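Local coordinates for protein nonribosomal peptide synthase (Streptomyces sp. MJ635-86F5, PDB 5JJP) that probably activates an aliphatic beta-amino acid by ATP-dependent adenylation, at residues Gly84-Leu89 with Met129-Leu134; Thr118-Leu123 with Gly141-Leu146; Ile325-Gly330 with Leu353-Ala358. All blocks are in the same frame, centred on the assembly; numbering follows the deposited sequence.

Interaction 1: Gly84-Leu89 with Met129-Leu134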
loop_
_atom_site.group_PDB
_atom_site.type_symbol
_atom_site.label_atom_id
_atom_site.label_comp_id
_atom_site.label_asym_id
_atom_site.label_seq_id
_atom_site.Cartn_x
_atom_site.Cartn_y
_atom_site.Cartn_z
ATOM N N GLY A 84 -15.640 2.049 12.780
ATOM C CA GLY A 84 -15.856 3.172 11.877
ATOM C C GLY A 84 -15.128 4.464 12.217
ATOM O O GLY A 84 -14.847 5.299 11.349
ATOM N N ASP A 85 -14.864 4.669 13.495
ATOM C CA ASP A 85 -14.222 5.917 13.926
ATOM C C ASP A 85 -12.838 5.979 13.350
ATOM O O ASP A 85 -12.100 5.006 13.429
ATOM C CB ASP A 85 -14.169 5.995 15.477
ATOM C CG ASP A 85 -15.525 6.211 16.100
ATOM O OD1 ASP A 85 -16.474 6.520 15.353
ATOM O OD2 ASP A 85 -15.647 6.101 17.341
ATOM N N ARG A 86 -12.495 7.122 12.771
ATOM C CA ARG A 86 -11.156 7.310 12.200
ATOM C C ARG A 86 -10.098 7.628 13.212
ATOM O O ARG A 86 -10.353 8.258 14.235
ATOM C CB ARG A 86 -11.116 8.360 11.133
ATOM C CG ARG A 86 -11.905 7.947 9.885
ATOM C CD ARG A 86 -13.196 8.756 9.794
ATOM N NE ARG A 86 -14.257 8.104 10.456
ATOM C CZ ARG A 86 -15.301 8.685 11.041
ATOM N NH1 ARG A 86 -15.466 10.012 11.117
ATOM N NH2 ARG A 86 -16.204 7.875 11.560
ATOM N N VAL A 87 -8.917 7.124 12.914
ATOM C CA VAL A 87 -7.726 7.369 13.673
ATOM C C VAL A 87 -6.656 7.918 12.715
ATOM O O VAL A 87 -6.406 7.330 11.683
ATOM C CB VAL A 87 -7.249 6.040 14.232
ATOM C CG1 VAL A 87 -5.885 6.206 14.918
ATOM C CG2 VAL A 87 -8.282 5.505 15.184
ATOM N N VAL A 88 -6.061 9.063 13.016
ATOM C CA VAL A 88 -4.888 9.533 12.273
ATOM C C VAL A 88 -3.701 8.844 12.904
ATOM O O VAL A 88 -3.464 9.014 14.089
ATOM C CB VAL A 88 -4.688 11.046 12.362
ATOM C CG1 VAL A 88 -3.488 11.473 11.562
ATOM C CG2 VAL A 88 -5.910 11.755 11.833
ATOM N N LEU A 89 -2.979 8.062 12.120
ATOM C CA LEU A 89 -1.821 7.341 12.596
ATOM C C LEU A 89 -0.521 7.977 12.003
ATOM O O LEU A 89 -0.250 7.874 10.805
ATOM C CB LEU A 89 -1.961 5.880 12.196
ATOM C CG LEU A 89 -0.884 4.914 12.591
ATOM C CD1 LEU A 89 -0.708 4.940 14.091
ATOM C CD2 LEU A 89 -1.223 3.522 12.140
ATOM N N MET A 129 -12.104 17.115 7.321
ATOM C CA MET A 129 -12.884 16.255 6.385
ATOM C C MET A 129 -13.325 14.905 6.980
ATOM O O MET A 129 -14.460 14.479 6.759
ATOM C CB MET A 129 -12.103 15.992 5.097
ATOM C CG MET A 129 -11.816 17.282 4.341
ATOM S SD MET A 129 -11.028 16.985 2.783
ATOM C CE MET A 129 -12.399 16.232 1.867
ATOM N N ALA A 130 -12.445 14.275 7.770
ATOM C CA ALA A 130 -12.670 12.916 8.246
ATOM C C ALA A 130 -13.117 12.861 9.710
ATOM O O ALA A 130 -13.579 11.834 10.151
ATOM C CB ALA A 130 -11.394 12.120 8.091
ATOM N N ALA A 131 -12.898 13.937 10.471
ATOM C CA ALA A 131 -13.324 14.042 11.890
ATOM C C ALA A 131 -12.905 12.805 12.684
ATOM O O ALA A 131 -13.717 12.101 13.204
ATOM C CB ALA A 131 -14.828 14.303 12.013
ATOM N N PRO A 132 -11.604 12.580 12.819
ATOM C CA PRO A 132 -11.128 11.417 13.527
ATOM C C PRO A 132 -11.354 11.608 15.012
ATOM O O PRO A 132 -11.300 12.713 15.496
ATOM C CB PRO A 132 -9.624 11.437 13.256
ATOM C CG PRO A 132 -9.314 12.873 13.031
ATOM C CD PRO A 132 -10.510 13.371 12.247
ATOM N N ALA A 133 -11.588 10.519 15.706
ATOM C CA ALA A 133 -11.719 10.542 17.127
ATOM C C ALA A 133 -10.385 10.449 17.859
ATOM O O ALA A 133 -10.333 10.764 19.040
ATOM C CB ALA A 133 -12.593 9.403 17.561
ATOM N N LEU A 134 -9.328 10.047 17.148
ATOM C CA LEU A 134 -8.016 9.841 17.804
ATOM C C LEU A 134 -6.867 10.192 16.879
ATOM O O LEU A 134 -6.867 9.847 15.695
ATOM C CB LEU A 134 -7.913 8.389 18.237
ATOM C CG LEU A 134 -6.651 7.956 19.015
ATOM C CD1 LEU A 134 -6.565 8.617 20.385
ATOM C CD2 LEU A 134 -6.643 6.471 19.168
HETATM O O HOH W 1 -13.965 9.587 13.986
#
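Arg86 meets Ala130, Pro132 and Ala133 where a parallel strand pair begins, and backbone hydrogen bonds set the register. Val87 and Leu134 form a parallel bridge, beside which Val88 N donates to Leu134 O at 2.9 Å. Val87 CA also brings a CA-H...O contact to Leu134 O. In the turn just before, Ala133 N donates to Arg86 O at 3.0 Å.

The polar side-chain grip belongs to Arg86. Its chain, bent at chi2 and chi3, folds back so that NE and NH2 both hold Gly84 O side-on, the oxygen lying near the guanidinium plane. The far nitrogen, NH1, is thereby aimed at Ala130 O, 2.8 Å away, along an almost straight bond (174°) that also lies in that plane. Ala130 ends its helix, so a long, multiply donating side chain is well suited to take its last carbonyl. A water over the guanidinium face links Arg86 N to Ala131 O.

Apolar packing fills the rest. Val88 CG2 lies beside Pro132 CG at 3.8 Å, the two side chains pointing the same way, while Val87 CG2 touches Leu134 CB. Beta-branched valine suits the extended backbone, and Pro132 CB comes within 3.4 Å of Arg86 O.

Helix 120-130 is the crossover of a beta-alpha-beta unit: it follows strand 111-114 and leads through the short turn 131-133 into strand 134-138, passing strand 87-90, which lies between them in the sheet.

Interaction 2: Thr118-Leu123 with Gly141-Leu146; sequences TPVQRL and GSREGL
This is a surface contact in which an arginine from a loop grips the backbone just ahead of a helix. The loop, 141-146, follows strand 134-138; the other segment, 118-123, enters helix 120-130, with Pro119 at the N-cap position.

Arg143 carries the contact. Its NH1 and NH2 both donate end-on to one atom, Thr118 O, which lies in the guanidinium plane. The NH2 bond, 2.7 Å to Thr118 O, arrives on a lone pair in the carbonyl plane, whereas NH1, 2.9 Å from Thr118 O, comes in nearly head-on to the carbonyl (C=O...donor angle 177°). These two bonds share one acceptor; the salt bridge of the third nitrogen, NE, to Glu90 and the packing of Leu123 over one face restrict the turning of the planar group. CG stands anti to the backbone N (chi1 166°), directing the chain toward the helix, and bends at chi2 and chi3 turn its end to the carbonyl.

Leu123 comes from the opposite direction and lays CD2 over one guanidinium face, off-centre toward NE, with CD2 3.3 Å from Arg143 NE. Its branched apolar end suits this place, covering part of one face of the cation and also reaching Leu146, where the two CD2 atoms are 4.4 Å apart. Val120 CG2 lies 3.6 Å from Glu144 O and close to Gly145 CA. The backbone angles of Gly145 suit glycine, which also permits this close approach of Val120 CG2.

Phe135 of strand 134-138 packs against Leu123, Arg143 and Leu146, and Leu123 also touches strand 87-90, so the loop and the start of helix 120-130 meet over these two strands, at Phe135, Val88 and Glu90.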
loop_
_atom_site.group_PDB
_atom_site.type_symbol
_atom_site.label_atom_id
_atom_site.label_comp_id
_atom_site.label_asym_id
_atom_site.label_seq_id
_atom_site.Cartn_x
_atom_site.Cartn_y
_atom_site.Cartn_z
ATOM N N THR A 118 4.449 15.645 7.391
ATOM C CA THR A 118 3.238 16.040 6.690
ATOM C C THR A 118 2.859 17.476 7.162
ATOM O O THR A 118 2.679 17.710 8.371
ATOM C CB THR A 118 2.065 15.093 7.010
ATOM O OG1 THR A 118 2.365 13.751 6.597
ATOM C CG2 THR A 118 0.808 15.544 6.262
ATOM N N PRO A 119 2.724 18.418 6.218
ATOM C CA PRO A 119 2.407 19.806 6.558
ATOM C C PRO A 119 1.151 19.937 7.405
ATOM O O PRO A 119 0.110 19.339 7.105
ATOM C CB PRO A 119 2.187 20.462 5.196
ATOM C CG PRO A 119 2.964 19.601 4.225
ATOM C CD PRO A 119 2.722 18.208 4.752
ATOM N N VAL A 120 1.262 20.722 8.467
ATOM C CA VAL A 120 0.178 20.928 9.393
ATOM C C VAL A 120 -1.143 21.425 8.686
ATOM O O VAL A 120 -2.240 21.050 9.081
ATOM C CB VAL A 120 0.677 21.847 10.559
ATOM C CG1 VAL A 120 0.878 23.272 10.041
ATOM C CG2 VAL A 120 -0.284 21.883 11.765
ATOM N N GLN A 121 -1.026 22.241 7.647
ATOM C CA GLN A 121 -2.187 22.697 6.917
ATOM C C GLN A 121 -2.951 21.540 6.290
ATOM O O GLN A 121 -4.181 21.495 6.342
ATOM C CB GLN A 121 -1.795 23.704 5.826
ATOM C CG GLN A 121 -2.926 24.036 4.850
ATOM C CD GLN A 121 -2.560 25.152 3.861
ATOM O OE1 GLN A 121 -1.377 25.403 3.567
ATOM N NE2 GLN A 121 -3.589 25.823 3.328
ATOM N N ARG A 122 -2.229 20.603 5.701
ATOM C CA ARG A 122 -2.844 19.369 5.137
ATOM C C ARG A 122 -3.440 18.474 6.205
ATOM O O ARG A 122 -4.535 17.964 6.080
ATOM C CB ARG A 122 -1.805 18.576 4.345
ATOM C CG ARG A 122 -2.411 17.404 3.607
ATOM C CD ARG A 122 -1.354 16.651 2.832
ATOM N NE ARG A 122 -1.949 15.495 2.172
ATOM C CZ ARG A 122 -2.740 15.555 1.098
ATOM N NH1 ARG A 122 -3.059 16.718 0.541
ATOM N NH2 ARG A 122 -3.218 14.430 0.597
ATOM N N LEU A 123 -2.716 18.325 7.282
ATOM C CA LEU A 123 -3.194 17.568 8.422
ATOM C C LEU A 123 -4.485 18.153 9.007
ATOM O O LEU A 123 -5.457 17.432 9.237
ATOM C CB LEU A 123 -2.118 17.513 9.490
ATOM C CG LEU A 123 -2.467 16.742 10.751
ATOM C CD1 LEU A 123 -2.824 15.332 10.342
ATOM C CD2 LEU A 123 -1.286 16.737 11.705
ATOM N N GLY A 141 6.818 11.152 18.914
ATOM C CA GLY A 141 6.101 12.174 18.136
ATOM C C GLY A 141 5.950 13.453 18.916
ATOM O O GLY A 141 5.789 13.408 20.127
ATOM N N SER A 142 6.012 14.588 18.246
ATOM C CA SER A 142 5.767 15.839 18.938
ATOM C C SER A 142 5.032 16.761 18.020
ATOM O O SER A 142 5.391 17.915 17.840
ATOM C CB SER A 142 7.076 16.470 19.424
ATOM O OG SER A 142 7.896 16.798 18.294
ATOM N N ARG A 143 3.951 16.250 17.462
ATOM C CA ARG A 143 3.216 17.064 16.508
ATOM C C ARG A 143 2.593 18.284 17.217
ATOM O O ARG A 143 1.911 18.141 18.221
ATOM C CB ARG A 143 2.152 16.197 15.813
ATOM C CG ARG A 143 1.084 16.991 15.044
ATOM C CD ARG A 143 1.671 17.661 13.798
ATOM N NE ARG A 143 1.844 16.717 12.708
ATOM C CZ ARG A 143 2.179 17.056 11.478
ATOM N NH1 ARG A 143 2.369 18.335 11.145
ATOM N NH2 ARG A 143 2.308 16.116 10.561
ATOM N N GLU A 144 2.754 19.448 16.618
ATOM C CA GLU A 144 2.101 20.692 17.014
ATOM C C GLU A 144 0.983 21.085 16.041
ATOM O O GLU A 144 0.984 20.680 14.873
ATOM C CB GLU A 144 3.061 21.910 16.871
ATOM C CG GLU A 144 4.259 22.123 17.791
ATOM C CD GLU A 144 5.234 23.201 17.234
ATOM O OE1 GLU A 144 5.152 23.579 16.038
ATOM O OE2 GLU A 144 6.108 23.675 18.016
ATOM N N GLY A 145 0.088 21.951 16.516
ATOM C CA GLY A 145 -1.042 22.481 15.701
ATOM C C GLY A 145 -2.347 21.685 15.813
ATOM O O GLY A 145 -3.285 21.903 15.044
ATOM N N LEU A 146 -2.406 20.741 16.741
ATOM C CA LEU A 146 -3.615 19.922 16.832
ATOM C C LEU A 146 -4.818 20.626 17.490
ATOM O O LEU A 146 -4.650 21.416 18.429
ATOM C CB LEU A 146 -3.373 18.656 17.602
ATOM C CG LEU A 146 -2.406 17.705 16.911
ATOM C CD1 LEU A 146 -1.896 16.715 17.919
ATOM C CD2 LEU A 146 -3.007 16.978 15.720
#

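Interaction 3: Ile325-Gly330 with Leu353-Ala358; sequences IFNLYG and LTIGYA
A classic beta bulge, in which Ile355 and Gly356 both face Leu433, is set here against the end of strand 324-329. The contact is made chiefly by Tyr329 and Ile355. Ile355 puts CD1 over the centre of one face of the Tyr329 ring, 3.9 Å from the ring centroid and 12° off its normal, a CH-pi contact. The other branch, CG2, packs 3.8 Å from Tyr329 CB. Two branches let isoleucine engage both the ring and its root: with chi1 at 59°, CG1 sits between the backbone N and carbonyl carbon and carries CD1 over the ring, while CG2 stays beside the backbone N.

Polar links are looser. Asn327, with CG anti to its backbone N (chi1 173°), extends its amide toward the loop, and ND2 makes a weak hydrogen bond of 3.3 Å to Thr354 O. A water donates to Asn327 O at 2.8 Å and, weakly, to Ile355 O. Within the loop, Thr354 OG1 accepts from Gly356 N, 3.0 Å away, closing an ST turn; Gly356 has positive phi, which favours glycine.

Tyr329 OH is hydrogen-bonded to Asp423, and Thr354 OG1 to the backbone of Leu433. Strand 324-329 lies between 300-304 and 338-341 in its sheet, while Ile383 of strand 381-386 touches both Tyr329 and Ile355, so the contact bridges this mixed sheet and the antiparallel sheet.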
loop_
_atom_site.group_PDB
_atom_site.type_symbol
_atom_site.label_atom_id
_atom_site.label_comp_id
_atom_site.label_asym_id
_atom_site.label_seq_id
_atom_site.Cartn_x
_atom_site.Cartn_y
_atom_site.Cartn_z
ATOM N N ILE A 325 12.672 -7.106 -12.956
ATOM C CA ILE A 325 12.127 -5.795 -12.719
ATOM C C ILE A 325 10.688 -5.830 -13.103
ATOM O O ILE A 325 10.329 -6.334 -14.148
ATOM C CB ILE A 325 12.886 -4.676 -13.481
ATOM C CG1 ILE A 325 14.350 -4.717 -13.096
ATOM C CG2 ILE A 325 12.335 -3.283 -13.124
ATOM C CD1 ILE A 325 15.212 -3.667 -13.800
ATOM N N PHE A 326 9.872 -5.235 -12.246
ATOM C CA PHE A 326 8.447 -5.185 -12.437
ATOM C C PHE A 326 7.916 -3.754 -12.472
ATOM O O PHE A 326 8.213 -2.955 -11.623
ATOM C CB PHE A 326 7.772 -5.858 -11.255
ATOM C CG PHE A 326 8.249 -7.226 -10.989
ATOM C CD1 PHE A 326 8.000 -8.235 -11.869
ATOM C CD2 PHE A 326 8.897 -7.532 -9.776
ATOM C CE1 PHE A 326 8.436 -9.522 -11.596
ATOM C CE2 PHE A 326 9.301 -8.834 -9.494
ATOM C CZ PHE A 326 9.102 -9.811 -10.439
ATOM N N ASN A 327 7.004 -3.524 -13.387
ATOM C CA ASN A 327 6.339 -2.238 -13.572
ATOM C C ASN A 327 4.898 -2.326 -13.043
ATOM O O ASN A 327 4.093 -3.193 -13.456
ATOM C CB ASN A 327 6.361 -1.899 -15.069
ATOM C CG ASN A 327 5.544 -0.671 -15.403
ATOM O OD1 ASN A 327 5.580 0.313 -14.681
ATOM N ND2 ASN A 327 4.797 -0.733 -16.513
ATOM N N LEU A 328 4.601 -1.465 -12.088
ATOM C CA LEU A 328 3.335 -1.516 -11.389
ATOM C C LEU A 328 2.485 -0.307 -11.798
ATOM O O LEU A 328 2.881 0.822 -11.555
ATOM C CB LEU A 328 3.622 -1.482 -9.896
ATOM C CG LEU A 328 2.497 -1.907 -8.977
ATOM C CD1 LEU A 328 2.294 -3.404 -9.084
ATOM C CD2 LEU A 328 2.820 -1.504 -7.538
ATOM N N TYR A 329 1.348 -0.535 -12.439
ATOM C CA TYR A 329 0.462 0.560 -12.873
ATOM C C TYR A 329 -0.746 0.561 -11.939
ATOM O O TYR A 329 -1.301 -0.502 -11.613
ATOM C CB TYR A 329 -0.040 0.402 -14.343
ATOM C CG TYR A 329 -1.387 1.125 -14.583
ATOM C CD1 TYR A 329 -1.464 2.514 -14.619
ATOM C CD2 TYR A 329 -2.579 0.404 -14.690
ATOM C CE1 TYR A 329 -2.679 3.186 -14.785
ATOM C CE2 TYR A 329 -3.806 1.058 -14.841
ATOM C CZ TYR A 329 -3.847 2.447 -14.886
ATOM O OH TYR A 329 -5.067 3.093 -15.009
ATOM N N GLY A 330 -1.152 1.755 -11.517
ATOM C CA GLY A 330 -2.473 1.935 -10.883
ATOM C C GLY A 330 -2.538 3.134 -9.978
ATOM O O GLY A 330 -1.624 3.936 -9.952
ATOM N N LEU A 353 6.686 1.590 -22.480
ATOM C CA LEU A 353 6.482 0.339 -21.744
ATOM C C LEU A 353 4.984 0.043 -21.627
ATOM O O LEU A 353 4.201 0.924 -21.289
ATOM C CB LEU A 353 7.073 0.491 -20.358
ATOM C CG LEU A 353 8.003 -0.583 -19.819
ATOM C CD1 LEU A 353 9.162 -0.855 -20.748
ATOM C CD2 LEU A 353 8.513 -0.075 -18.485
ATOM N N THR A 354 4.571 -1.172 -21.937
ATOM C CA THR A 354 3.181 -1.544 -21.752
ATOM C C THR A 354 2.780 -1.588 -20.269
ATOM O O THR A 354 3.627 -1.847 -19.379
ATOM C CB THR A 354 2.851 -2.901 -22.421
ATOM O OG1 THR A 354 1.443 -3.110 -22.387
ATOM C CG2 THR A 354 3.569 -4.097 -21.747
ATOM N N ILE A 355 1.492 -1.383 -19.997
ATOM C CA ILE A 355 0.958 -1.648 -18.662
ATOM C C ILE A 355 0.186 -2.963 -18.642
ATOM O O ILE A 355 -0.401 -3.337 -17.632
ATOM C CB ILE A 355 0.107 -0.460 -18.124
ATOM C CG1 ILE A 355 -1.065 -0.145 -19.048
ATOM C CG2 ILE A 355 0.973 0.784 -17.972
ATOM C CD1 ILE A 355 -2.037 0.893 -18.511
ATOM N N GLY A 356 0.174 -3.668 -19.761
ATOM C CA GLY A 356 -0.205 -5.063 -19.769
ATOM C C GLY A 356 -1.666 -5.298 -19.555
ATOM O O GLY A 356 -2.487 -4.559 -20.080
ATOM N N TYR A 357 -1.981 -6.371 -18.832
ATOM C CA TYR A 357 -3.352 -6.716 -18.449
ATOM C C TYR A 357 -3.524 -6.494 -16.975
ATOM O O TYR A 357 -2.564 -6.600 -16.232
ATOM C CB TYR A 357 -3.647 -8.198 -18.697
ATOM C CG TYR A 357 -3.385 -8.701 -20.114
ATOM C CD1 TYR A 357 -4.269 -8.407 -21.143
ATOM C CD2 TYR A 357 -2.286 -9.510 -20.392
ATOM C CE1 TYR A 357 -4.056 -8.858 -22.421
ATOM C CE2 TYR A 357 -2.066 -10.001 -21.666
ATOM C CZ TYR A 357 -2.947 -9.658 -22.684
ATOM O OH TYR A 357 -2.747 -10.124 -23.963
ATOM N N ALA A 358 -4.738 -6.173 -16.539
ATOM C CA ALA A 358 -5.002 -6.063 -15.110
ATOM C C ALA A 358 -4.479 -7.286 -14.369
ATOM O O ALA A 358 -4.326 -8.325 -14.955
ATOM C CB ALA A 358 -6.476 -5.906 -14.858
HETATM O O HOH W 2 1.870 -2.866 -15.129
#

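How the interactions relate
Interactions 1 and 2 are neighbours, their centres about 14 Å apart. Both use helix 120-130, interaction 2 at its start and interaction 1 at its end, and their segments alternate along the chain. Val88 CG1 of the first touches Leu123 CD1 of the second at 4.1 Å, so both lie along one helix where it packs on the mixed sheet containing strands 87-90 and 134-138. Interaction 3 follows later in sequence, on the opposite side of the chain's centre; its centre is about 34 Å from that of interaction 1 and 35 Å from that of interaction 2. It lies on the other mixed sheet, consistent with the five-layered sandwich, and there meets the separate antiparallel sheet.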